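Local coordinates for protein tyrosinase (Burkholderia thailandensis, PDB 5ZRD) that probably hydroxylates monophenols to catechols as a tyrosinase, a monooxygenase with a pair of copper ions in its active site, and works at acidic pH, at residues E382-E387 with R394-T399; D73-Y78 with A476-H481. One frame throughout, in Å; residues are numbered along the deposited sequence.

Interaction 1. Residues E382-E387 with R394-T399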
ATOM      1  N   GLU A 382       9.458 -11.803  31.076  1.00 60.23           N
ATOM      2  CA  GLU A 382       9.391 -10.342  30.910  1.00 65.23           C
ATOM      3  C   GLU A 382      10.653  -9.840  30.169  1.00 56.56           C
ATOM      4  O   GLU A 382      11.789 -10.320  30.377  1.00 46.49           O
ATOM      5  CB  GLU A 382       9.201  -9.666  32.277  1.00 71.35           C
ATOM      6  CG  GLU A 382       7.754  -9.351  32.615  1.00 77.05           C
ATOM      7  CD  GLU A 382       7.575  -8.376  33.770  1.00 92.38           C
ATOM      8  OE1 GLU A 382       6.408  -8.045  34.072  1.00 99.03           O
ATOM      9  OE2 GLU A 382       8.596  -7.951  34.376  1.00 90.69           O
ATOM     10  N   ALA A 383      10.435  -8.847  29.304  1.00 49.01           N
ATOM     11  CA  ALA A 383      11.480  -8.267  28.485  1.00 43.46           C
ATOM     12  C   ALA A 383      12.536  -7.569  29.356  1.00 40.32           C
ATOM     13  O   ALA A 383      12.220  -6.726  30.193  1.00 41.42           O
ATOM     14  CB  ALA A 383      10.856  -7.304  27.515  1.00 43.34           C
ATOM     15  N   TYR A 384      13.795  -7.930  29.167  1.00 37.49           N
ATOM     16  CA  TYR A 384      14.902  -7.104  29.677  1.00 35.58           C
ATOM     17  C   TYR A 384      14.789  -5.670  29.140  1.00 35.75           C
ATOM     18  O   TYR A 384      14.342  -5.452  28.009  1.00 37.94           O
ATOM     19  CB  TYR A 384      16.254  -7.678  29.265  1.00 31.68           C
ATOM     20  CG  TYR A 384      16.821  -8.747  30.154  1.00 31.85           C
ATOM     21  CD1 TYR A 384      17.610  -8.432  31.248  1.00 35.69           C
ATOM     22  CD2 TYR A 384      16.620 -10.076  29.867  1.00 33.08           C
ATOM     23  CE1 TYR A 384      18.170  -9.416  32.049  1.00 35.13           C
ATOM     24  CE2 TYR A 384      17.163 -11.071  30.655  1.00 33.19           C
ATOM     25  CZ  TYR A 384      17.933 -10.746  31.752  1.00 32.93           C
ATOM     26  OH  TYR A 384      18.459 -11.754  32.511  1.00 33.66           O
ATOM     27  N   THR A 385      15.188  -4.713  29.990  1.00 38.19           N
ATOM     28  CA  THR A 385      15.421  -3.320  29.649  1.00 38.16           C
ATOM     29  C   THR A 385      16.837  -2.936  30.068  1.00 33.94           C
ATOM     30  O   THR A 385      17.507  -3.677  30.762  1.00 33.02           O
ATOM     31  CB  THR A 385      14.493  -2.348  30.403  1.00 44.15           C
ATOM     32  OG1 THR A 385      14.902  -2.379  31.774  1.00 43.02           O
ATOM     33  CG2 THR A 385      13.019  -2.661  30.234  1.00 42.08           C
ATOM     34  N   SER A 386      17.235  -1.735  29.668  1.00 34.80           N
ATOM     35  CA  SER A 386      18.502  -1.180  30.046  1.00 37.68           C
ATOM     36  C   SER A 386      18.600  -1.079  31.574  1.00 39.77           C
ATOM     37  O   SER A 386      19.701  -1.166  32.111  1.00 39.24           O
ATOM     38  CB  SER A 386      18.720   0.165  29.412  1.00 40.51           C
ATOM     39  OG  SER A 386      18.884   0.064  28.010  1.00 37.92           O
ATOM     40  N   GLU A 387      17.466  -0.924  32.265  1.00 44.13           N
ATOM     41  CA  GLU A 387      17.464  -0.672  33.733  1.00 47.38           C
ATOM     42  C   GLU A 387      17.933  -1.946  34.444  1.00 41.07           C
ATOM     43  O   GLU A 387      18.536  -1.868  35.483  1.00 36.83           O
ATOM     44  CB  GLU A 387      16.096  -0.133  34.180  1.00 58.78           C
ATOM     45  CG  GLU A 387      16.131   0.705  35.454  1.00 77.71           C
ATOM     46  CD  GLU A 387      16.357   2.215  35.343  1.00 86.82           C
ATOM     47  OE1 GLU A 387      15.547   2.882  34.660  1.00 86.72           O
ATOM     48  OE2 GLU A 387      17.314   2.736  35.994  1.00 73.36           O
ATOM     49  N   ARG A 394      26.266  -6.451  40.226  1.00 40.38           N
ATOM     50  CA  ARG A 394      25.065  -6.563  41.092  1.00 40.01           C
ATOM     51  C   ARG A 394      23.870  -7.125  40.334  1.00 40.03           C
ATOM     52  O   ARG A 394      23.055  -7.771  40.954  1.00 43.85           O
ATOM     53  CB  ARG A 394      24.651  -5.219  41.705  1.00 42.07           C
ATOM     54  CG  ARG A 394      25.776  -4.523  42.461  1.00 46.54           C
ATOM     55  CD  ARG A 394      25.372  -3.194  43.087  1.00 48.86           C
ATOM     56  NE  ARG A 394      26.513  -2.632  43.803  1.00 51.69           N
ATOM     57  CZ  ARG A 394      26.989  -3.055  44.991  1.00 55.11           C
ATOM     58  NH1 ARG A 394      26.215  -3.758  45.816  1.00 43.95           N
ATOM     59  NH2 ARG A 394      28.242  -2.758  45.335  1.00 43.09           N
ATOM     60  N   GLN A 395      23.700  -6.857  39.042  1.00 42.54           N
ATOM     61  CA  GLN A 395      22.463  -7.321  38.387  1.00 38.11           C
ATOM     62  C   GLN A 395      22.706  -8.575  37.518  1.00 38.02           C
ATOM     63  O   GLN A 395      21.756  -9.330  37.280  1.00 43.46           O
ATOM     64  CB  GLN A 395      21.836  -6.188  37.578  1.00 41.27           C
ATOM     65  CG  GLN A 395      21.360  -5.000  38.404  1.00 39.28           C
ATOM     66  CD  GLN A 395      20.995  -3.826  37.517  1.00 38.91           C
ATOM     67  OE1 GLN A 395      21.860  -3.134  36.977  1.00 39.29           O
ATOM     68  NE2 GLN A 395      19.709  -3.590  37.335  1.00 31.68           N
ATOM     69  N   LEU A 396      23.911  -8.813  36.999  1.00 35.31           N
ATOM     70  CA  LEU A 396      24.114  -9.910  36.009  1.00 39.39           C
ATOM     71  C   LEU A 396      25.143 -10.944  36.517  1.00 37.88           C
ATOM     72  O   LEU A 396      25.337 -11.982  35.893  1.00 38.82           O
ATOM     73  CB  LEU A 396      24.567  -9.320  34.661  1.00 39.06           C
ATOM     74  CG  LEU A 396      23.588  -8.393  33.936  1.00 40.96           C
ATOM     75  CD1 LEU A 396      24.166  -7.963  32.602  1.00 45.48           C
ATOM     76  CD2 LEU A 396      22.227  -9.034  33.707  1.00 43.37           C
ATOM     77  N   GLY A 397      25.821 -10.675  37.623  1.00 37.72           N
ATOM     78  CA  GLY A 397      26.617 -11.700  38.284  1.00 39.49           C
ATOM     79  C   GLY A 397      28.002 -11.864  37.666  1.00 43.24           C
ATOM     80  O   GLY A 397      28.604 -12.922  37.844  1.00 44.49           O
ATOM     81  N   PHE A 398      28.544 -10.851  36.963  1.00 39.65           N
ATOM     82  CA  PHE A 398      29.905 -10.991  36.383  1.00 36.81           C
ATOM     83  C   PHE A 398      30.639  -9.640  36.366  1.00 35.66           C
ATOM     84  O   PHE A 398      30.057  -8.577  36.536  1.00 33.48           O
ATOM     85  CB  PHE A 398      29.812 -11.610  34.987  1.00 35.95           C
ATOM     86  CG  PHE A 398      29.409 -10.661  33.888  1.00 34.33           C
ATOM     87  CD1 PHE A 398      30.362  -9.877  33.239  1.00 38.21           C
ATOM     88  CD2 PHE A 398      28.092 -10.545  33.499  1.00 32.48           C
ATOM     89  CE1 PHE A 398      29.998  -8.992  32.233  1.00 32.72           C
ATOM     90  CE2 PHE A 398      27.738  -9.682  32.468  1.00 33.79           C
ATOM     91  CZ  PHE A 398      28.679  -8.877  31.869  1.00 30.45           C
ATOM     92  N   THR A 399      31.931  -9.735  36.157  1.00 34.36           N
ATOM     93  CA  THR A 399      32.806  -8.610  36.096  1.00 33.48           C
ATOM     94  C   THR A 399      33.872  -8.881  35.027  1.00 34.54           C
ATOM     95  O   THR A 399      33.954  -9.988  34.464  1.00 34.60           O
ATOM     96  CB  THR A 399      33.480  -8.381  37.447  1.00 35.58           C
ATOM     97  OG1 THR A 399      33.994  -7.043  37.482  1.00 33.53           O
ATOM     98  CG2 THR A 399      34.582  -9.390  37.710  1.00 35.63           C
TER
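The backbones of 382-387 and 394-399 stay well apart, with CA atoms 9.5 Å from each other at Glu-387 and Gln-395 and 11.5 Å at Tyr-384 and Leu-396; the Gln-395 side chain reaches the Glu-387 carbonyl, and Leu-396 meets Tyr-384. The chain of 382-387 is extended before it enters a 3-10 segment at 386-387. On the other side, helix 392-396 ends and Gly-397, with positive phi, turns the chain into strand 398-400. The polar link is a single hydrogen bond from Gln-395 NE2 to the backbone Glu-387 O, at 2.8 Å. It is fairly straight, with an N-H...O angle of 162°. The donor lies in the carbonyl plane, on a lone pair, and the oxygen lies close to the plane of the Gln-395 amide. The side chain leaves with CG anti to its own carbonyl carbon (chi1 -64°) and runs extended beyond it, which carries the amide across to Glu-387. The other end of this amide is also used, since Gln-395 OE1 accepts from the backbone N of Asn-391. Glu-387 is positioned from its own side by an ST turn, in which its N donates to Thr-385 OG1 at 3.0 Å. Beside this link Leu-396 CD2 approaches the ring of Tyr-384 obliquely, 4.4 Å from CE1, a loose apolar contact. Both side chains also rest on Tyr-99 of helix 90-108, which carries copper ligand His-94. The two segments thus lie against one helix of the copper-binding core. With partners at both its nitrogen and its oxygen, the Gln-395 amide has its flip state defined. The chemistry implies one directional hydrogen bond between uncharged groups, at exposed residues, beside a buried apolar contact.

Interaction 2. Residues D73-Y78 with A476-H481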
ATOM      1  N   ASP A  73       9.210   9.606  -1.800  1.00 38.40           N
ATOM      2  CA  ASP A  73       8.968  10.685  -0.864  1.00 44.34           C
ATOM      3  C   ASP A  73       8.286  10.312   0.430  1.00 37.87           C
ATOM      4  O   ASP A  73       8.030  11.175   1.232  1.00 35.00           O
ATOM      5  CB  ASP A  73       8.123  11.758  -1.536  1.00 59.11           C
ATOM      6  CG  ASP A  73       8.884  12.480  -2.612  1.00 73.47           C
ATOM      7  OD1 ASP A  73      10.136  12.511  -2.538  1.00 86.99           O
ATOM      8  OD2 ASP A  73       8.236  13.011  -3.535  1.00 93.59           O
ATOM      9  N   ASP A  74       7.964   9.041   0.619  1.00 37.62           N
ATOM     10  CA  ASP A  74       7.166   8.621   1.753  1.00 34.50           C
ATOM     11  C   ASP A  74       7.887   7.589   2.582  1.00 35.42           C
ATOM     12  O   ASP A  74       7.524   7.341   3.752  1.00 35.84           O
ATOM     13  CB  ASP A  74       5.854   7.992   1.252  1.00 34.88           C
ATOM     14  CG  ASP A  74       4.845   9.010   0.711  1.00 34.70           C
ATOM     15  OD1 ASP A  74       5.086  10.235   0.760  1.00 33.46           O
ATOM     16  OD2 ASP A  74       3.800   8.558   0.175  1.00 38.26           O
ATOM     17  N   ILE A  75       8.858   6.930   1.945  1.00 34.39           N
ATOM     18  CA  ILE A  75       9.552   5.749   2.505  1.00 33.31           C
ATOM     19  C   ILE A  75      10.617   6.250   3.495  1.00 29.54           C
ATOM     20  O   ILE A  75      11.100   7.389   3.403  1.00 28.63           O
ATOM     21  CB  ILE A  75      10.196   4.887   1.387  1.00 34.84           C
ATOM     22  CG1 ILE A  75      10.654   3.522   1.901  1.00 35.67           C
ATOM     23  CG2 ILE A  75      11.347   5.632   0.713  1.00 31.03           C
ATOM     24  CD1 ILE A  75      11.002   2.508   0.796  1.00 35.83           C
ATOM     25  N   TYR A  76      10.979   5.369   4.406  1.00 27.16           N
ATOM     26  CA  TYR A  76      11.872   5.657   5.465  1.00 30.89           C
ATOM     27  C   TYR A  76      12.568   4.350   5.820  1.00 32.88           C
ATOM     28  O   TYR A  76      11.981   3.285   5.667  1.00 33.85           O
ATOM     29  CB  TYR A  76      11.128   6.249   6.670  1.00 29.35           C
ATOM     30  CG  TYR A  76      10.124   5.320   7.306  1.00 28.78           C
ATOM     31  CD1 TYR A  76      10.511   4.361   8.218  1.00 30.83           C
ATOM     32  CD2 TYR A  76       8.771   5.433   7.043  1.00 32.17           C
ATOM     33  CE1 TYR A  76       9.592   3.512   8.823  1.00 32.06           C
ATOM     34  CE2 TYR A  76       7.834   4.592   7.640  1.00 30.84           C
ATOM     35  CZ  TYR A  76       8.240   3.624   8.534  1.00 32.65           C
ATOM     36  OH  TYR A  76       7.331   2.789   9.133  1.00 32.56           O
ATOM     37  N   PRO A  77      13.827   4.447   6.239  1.00 36.76           N
ATOM     38  CA  PRO A  77      14.631   3.280   6.554  1.00 31.81           C
ATOM     39  C   PRO A  77      14.176   2.629   7.859  1.00 30.41           C
ATOM     40  O   PRO A  77      13.716   3.326   8.724  1.00 34.47           O
ATOM     41  CB  PRO A  77      16.054   3.824   6.715  1.00 36.02           C
ATOM     42  CG  PRO A  77      15.848   5.286   7.080  1.00 38.68           C
ATOM     43  CD  PRO A  77      14.590   5.696   6.344  1.00 35.30           C
ATOM     44  N   TYR A  78      14.299   1.314   7.965  1.00 29.96           N
ATOM     45  CA  TYR A  78      13.983   0.570   9.180  1.00 32.44           C
ATOM     46  C   TYR A  78      14.913  -0.644   9.246  1.00 31.94           C
ATOM     47  O   TYR A  78      15.580  -0.947   8.253  1.00 30.21           O
ATOM     48  CB  TYR A  78      12.507   0.164   9.219  1.00 34.37           C
ATOM     49  CG  TYR A  78      12.118  -0.916   8.239  1.00 34.07           C
ATOM     50  CD1 TYR A  78      11.804  -0.609   6.924  1.00 35.09           C
ATOM     51  CD2 TYR A  78      12.031  -2.240   8.631  1.00 34.24           C
ATOM     52  CE1 TYR A  78      11.409  -1.588   6.026  1.00 36.46           C
ATOM     53  CE2 TYR A  78      11.658  -3.235   7.740  1.00 36.00           C
ATOM     54  CZ  TYR A  78      11.343  -2.911   6.431  1.00 38.74           C
ATOM     55  OH  TYR A  78      10.993  -3.895   5.546  1.00 37.32           O
ATOM     56  N   ALA A 476      14.054   2.153  -8.046  1.00 88.62           N
ATOM     57  CA  ALA A 476      15.435   2.468  -8.532  1.00101.06           C
ATOM     58  C   ALA A 476      15.880   3.867  -8.067  1.00112.40           C
ATOM     59  O   ALA A 476      17.077   4.185  -8.091  1.00105.05           O
ATOM     60  CB  ALA A 476      15.502   2.353 -10.040  1.00 91.86           C
ATOM     61  N   ASN A 477      14.918   4.673  -7.611  1.00123.19           N
ATOM     62  CA  ASN A 477      15.088   6.113  -7.358  1.00124.50           C
ATOM     63  C   ASN A 477      15.667   6.391  -5.956  1.00125.80           C
ATOM     64  O   ASN A 477      16.668   7.110  -5.863  1.00108.00           O
ATOM     65  CB  ASN A 477      13.766   6.865  -7.577  1.00125.43           C
ATOM     66  CG  ASN A 477      12.563   6.272  -6.863  1.00119.09           C
ATOM     67  OD1 ASN A 477      12.664   5.271  -6.148  1.00 89.66           O
ATOM     68  ND2 ASN A 477      11.406   6.888  -7.053  1.00114.94           N
ATOM     69  N   CYS A 478      15.037   5.869  -4.883  1.00135.82           N
ATOM     70  CA  CYS A 478      15.379   6.201  -3.450  1.00128.63           C
ATOM     71  C   CYS A 478      15.770   4.938  -2.667  1.00122.65           C
ATOM     72  O   CYS A 478      14.927   4.084  -2.338  1.00105.38           O
ATOM     73  CB  CYS A 478      14.225   6.891  -2.715  1.00124.73           C
ATOM     74  SG  CYS A 478      14.565   7.371  -0.990  1.00 88.17           S
ATOM     75  N   LEU A 479      17.057   4.875  -2.334  1.00120.62           N
ATOM     76  CA  LEU A 479      17.609   3.847  -1.456  1.00117.64           C
ATOM     77  C   LEU A 479      17.304   4.219   0.011  1.00122.82           C
ATOM     78  O   LEU A 479      16.458   3.572   0.642  1.00122.29           O
ATOM     79  CB  LEU A 479      19.112   3.726  -1.753  1.00103.85           C
ATOM     80  CG  LEU A 479      19.730   2.350  -1.521  1.00 95.93           C
ATOM     81  CD1 LEU A 479      20.837   2.071  -2.525  1.00 87.03           C
ATOM     82  CD2 LEU A 479      20.240   2.224  -0.092  1.00106.23           C
ATOM     83  N   THR A 480      17.953   5.273   0.528  1.00123.08           N
ATOM     84  CA  THR A 480      17.747   5.805   1.908  1.00123.84           C
ATOM     85  C   THR A 480      18.579   7.090   2.066  1.00121.68           C
ATOM     86  O   THR A 480      19.795   7.007   2.215  1.00110.83           O
ATOM     87  CB  THR A 480      18.070   4.736   2.968  1.00118.86           C
ATOM     88  OG1 THR A 480      16.881   3.975   3.184  1.00118.36           O
ATOM     89  CG2 THR A 480      18.538   5.287   4.300  1.00113.51           C
ATOM     90  N   HIS A 481      17.943   8.271   2.035  1.00119.22           N
ATOM     91  CA  HIS A 481      18.678   9.562   1.957  1.00119.87           C
ATOM     92  C   HIS A 481      19.203   9.992   3.337  1.00121.27           C
ATOM     93  O   HIS A 481      18.459   9.973   4.330  1.00105.89           O
ATOM     94  CB  HIS A 481      17.809  10.638   1.289  1.00120.13           C
ATOM     95  CG  HIS A 481      17.865  10.587  -0.200  1.00116.58           C
ATOM     96  ND1 HIS A 481      18.350  11.636  -0.958  1.00109.64           N
ATOM     97  CD2 HIS A 481      17.537   9.607  -1.069  1.00111.32           C
ATOM     98  CE1 HIS A 481      18.296  11.312  -2.233  1.00117.75           C
ATOM     99  NE2 HIS A 481      17.800  10.070  -2.329  1.00117.01           N
TER
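Thr-480 and Pro-77 meet where two irregular loops of the tyrosinase fold pass each other, with their CA atoms 6.1 Å apart. Segment 73-78 lies in the common central domain, between helices 65-68 and 90-108. Segment 476-481 belongs to the later part of the chain, between strands 456-466 and 485-489. The Thr-480 side chain can be followed outward. From CB, one branch is the hydroxyl OG1, anti to the carbonyl carbon (chi1 -87°). It donates to the preceding Leu-479 O at 2.6 Å, well off the carbonyl's own direction, with a C=O...O angle of 108°. The same oxygen lies 3.6 Å from Pro-77 CB, a van der Waals contact with the proline ring. The other branch, CG2, reaches both Pro-77 CB, at 3.8 Å, and Pro-77 CG, at 3.9 Å. The two side chains cross obliquely, and the threonine fork sits against the CB-CG side of the ring. A second apolar contact lies further along, between Ile-75 and Cys-478. Thr-480 and Cys-478 are poorly ordered, so the fine geometry on that side is less certain. Segment 73-78 also faces a neighbouring subunit: Asp-74 OD1 forms a salt bridge with Arg-64 of that subunit, and Tyr-76 OH is hydrogen-bonded to Asp-74 O of that subunit. Another subunit packs on Leu-479. The loop pair therefore lies close to the interfaces of the assembly. Cys-478 carries no disulfide in this structure, and its SG lies 4.0 Å from Ile-75 CG2.

Interactions 1 and 2 lie in different parts of the fold, with centres 36 Å apart and nearest atoms about 19 Å apart. Along the sequence the order is 73-78, 382-387, 394-399 and 476-481, so interaction 1 falls between the two halves of interaction 2. Interaction 2 joins a loop of the central domain, leading toward helix 90-108, to a late loop of the chain, while interaction 1 joins two neighbouring segments, six residues apart, that rest on that same helix. The Leu-396 side chain is about 11 Å from that of the copper ligand His-94, and the Pro-77 side chain about 12 Å from that of His-85.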